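PDB 3PPI: 3-hydroxyacyl-CoA dehydrogenase type-2 from Mycobacterium avium, which probably catalyses the NAD-dependent oxidation of 3-hydroxyacyl-CoA to 3-oxoacyl-CoA as a member of the short-chain dehydrogenase/reductase family. Local coordinates for residues L104-V109 with N163-A168. Numbering follows the deposited sequence.
Sequences LRYAVV and NGERGA
Arg105 grips the incoming chain twice, once with its side chain and once with its backbone. Its NH1 donates to Arg166 O over 2.9 Å, with that oxygen close to the guanidinium plane (8° out of it) but the donor tilted 19° from the carbonyl plane, at a C=O...N angle of 119°. The chain runs extended from CG to NE, laying its methylenes alongside the same oxygen, while NH2 turns to Glu159 O. Two residues beyond Arg166, Ala168 N donates to Arg105 O at 3.0 Å, the N lying almost in line with the C=O bond, and Ala107 N in turn donates weakly to Ala168 O (3.4 Å). These two bonds flank Tyr106 and start the parallel pairing of strands 103-109 and 167-172, central neighbours in the Rossmann-type sheet. Gly167 CA makes a CA-H...O contact of 3.0 Å with Arg105 O. On the face shared by Tyr106 and Ala168, Tyr106 CD1 lies 4.0 Å from Ala168 CB. The ring passes Gly167 CA and its OH reaches a water, 2.7 Å away, which donates to Glu165 OE2; Glu165 OE1 pairs with Arg211. Arginine and tyrosine thus extend the pairing to before the first strand bonds, tying the loop before strand 167-172 to its neighbour through a carbonyl and a water-bridged carboxylate.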
loop_
_atom_site.group_PDB
_atom_site.type_symbol
_atom_site.label_atom_id
_atom_site.label_comp_id
_atom_site.label_asym_id
_atom_site.label_seq_id
_atom_site.Cartn_x
_atom_site.Cartn_y
_atom_site.Cartn_z
ATOM N N LEU A 104 18.808 1.682 -28.826
ATOM C CA LEU A 104 17.672 1.308 -27.993
ATOM C C LEU A 104 17.961 1.723 -26.569
ATOM O O LEU A 104 18.926 1.247 -25.969
ATOM C CB LEU A 104 17.429 -0.203 -28.054
ATOM C CG LEU A 104 16.303 -0.755 -27.179
ATOM C CD1 LEU A 104 14.966 -0.085 -27.494
ATOM C CD2 LEU A 104 16.219 -2.261 -27.378
ATOM N N ARG A 105 17.136 2.616 -26.030
ATOM C CA ARG A 105 17.290 3.011 -24.638
ATOM C C ARG A 105 16.011 2.889 -23.801
ATOM O O ARG A 105 16.083 2.969 -22.584
ATOM C CB ARG A 105 17.842 4.430 -24.562
ATOM C CG ARG A 105 19.267 4.563 -25.097
ATOM C CD ARG A 105 19.825 5.972 -24.794
ATOM N NE ARG A 105 21.206 6.131 -25.240
ATOM C CZ ARG A 105 22.299 5.778 -24.557
ATOM N NH1 ARG A 105 22.225 5.239 -23.346
ATOM N NH2 ARG A 105 23.497 5.977 -25.099
ATOM N N TYR A 106 14.868 2.658 -24.448
ATOM C CA TYR A 106 13.566 2.739 -23.803
ATOM C C TYR A 106 12.588 1.685 -24.297
ATOM O O TYR A 106 12.596 1.325 -25.463
ATOM C CB TYR A 106 12.955 4.104 -24.086
ATOM C CG TYR A 106 13.836 5.261 -23.691
ATOM C CD1 TYR A 106 13.998 5.592 -22.361
ATOM C CD2 TYR A 106 14.522 6.006 -24.645
ATOM C CE1 TYR A 106 14.797 6.644 -21.976
ATOM C CE2 TYR A 106 15.336 7.065 -24.273
ATOM C CZ TYR A 106 15.465 7.377 -22.927
ATOM O OH TYR A 106 16.255 8.402 -22.511
ATOM N N ALA A 107 11.725 1.210 -23.405
ATOM C CA ALA A 107 10.608 0.369 -23.810
ATOM C C ALA A 107 9.396 0.710 -22.955
ATOM O O ALA A 107 9.533 1.047 -21.777
ATOM C CB ALA A 107 10.965 -1.107 -23.680
ATOM N N VAL A 108 8.215 0.651 -23.571
ATOM C CA VAL A 108 6.961 0.738 -22.849
ATOM C C VAL A 108 6.208 -0.557 -23.145
ATOM O O VAL A 108 5.904 -0.846 -24.295
ATOM C CB VAL A 108 6.140 2.003 -23.266
ATOM C CG1 VAL A 108 4.855 2.066 -22.482
ATOM C CG2 VAL A 108 6.990 3.305 -23.073
ATOM N N VAL A 109 5.942 -1.348 -22.108
ATOM C CA VAL A 109 5.310 -2.661 -22.252
ATOM C C VAL A 109 3.811 -2.463 -22.059
ATOM O O VAL A 109 3.322 -2.417 -20.935
ATOM C CB VAL A 109 5.891 -3.660 -21.236
ATOM C CG1 VAL A 109 5.358 -5.067 -21.484
ATOM C CG2 VAL A 109 7.405 -3.649 -21.291
ATOM N N ASN A 163 24.772 11.864 -16.951
ATOM C CA ASN A 163 24.127 11.626 -15.649
ATOM C C ASN A 163 24.123 10.160 -15.169
ATOM O O ASN A 163 23.496 9.870 -14.155
ATOM C CB ASN A 163 22.690 12.161 -15.656
ATOM C CG ASN A 163 21.751 11.337 -16.554
ATOM O OD1 ASN A 163 22.148 10.331 -17.156
ATOM N ND2 ASN A 163 20.517 11.789 -16.669
ATOM N N GLY A 164 24.785 9.253 -15.893
ATOM C CA GLY A 164 24.878 7.837 -15.515
ATOM C C GLY A 164 23.780 6.898 -16.030
ATOM O O GLY A 164 23.912 5.682 -15.936
ATOM N N GLU A 165 22.708 7.461 -16.578
ATOM C CA GLU A 165 21.549 6.693 -17.023
ATOM C C GLU A 165 21.740 6.133 -18.443
ATOM O O GLU A 165 22.039 6.893 -19.383
ATOM C CB GLU A 165 20.294 7.575 -17.004
ATOM C CG GLU A 165 18.995 6.809 -17.280
ATOM C CD GLU A 165 17.741 7.673 -17.153
ATOM O OE1 GLU A 165 17.492 8.247 -16.061
ATOM O OE2 GLU A 165 16.993 7.768 -18.147
ATOM N N ARG A 166 21.545 4.821 -18.592
ATOM C CA ARG A 166 21.537 4.179 -19.912
ATOM C C ARG A 166 20.149 4.173 -20.559
ATOM O O ARG A 166 20.040 4.206 -21.784
ATOM C CB ARG A 166 22.078 2.756 -19.838
ATOM C CG ARG A 166 23.578 2.668 -19.569
ATOM C CD ARG A 166 24.071 1.222 -19.606
ATOM N NE ARG A 166 25.522 1.155 -19.451
ATOM C CZ ARG A 166 26.174 1.292 -18.300
ATOM N NH1 ARG A 166 25.527 1.484 -17.158
ATOM N NH2 ARG A 166 27.494 1.239 -18.284
ATOM N N GLY A 167 19.096 4.123 -19.748
ATOM C CA GLY A 167 17.739 4.076 -20.279
ATOM C C GLY A 167 16.674 3.868 -19.219
ATOM O O GLY A 167 16.939 4.026 -18.024
ATOM N N ALA A 168 15.475 3.505 -19.664
ATOM C CA ALA A 168 14.325 3.377 -18.775
ATOM C C ALA A 168 13.239 2.511 -19.377
ATOM O O ALA A 168 13.037 2.510 -20.597
ATOM C CB ALA A 168 13.757 4.762 -18.419
HETATM O O HOH W 1 17.812 7.490 -20.475
#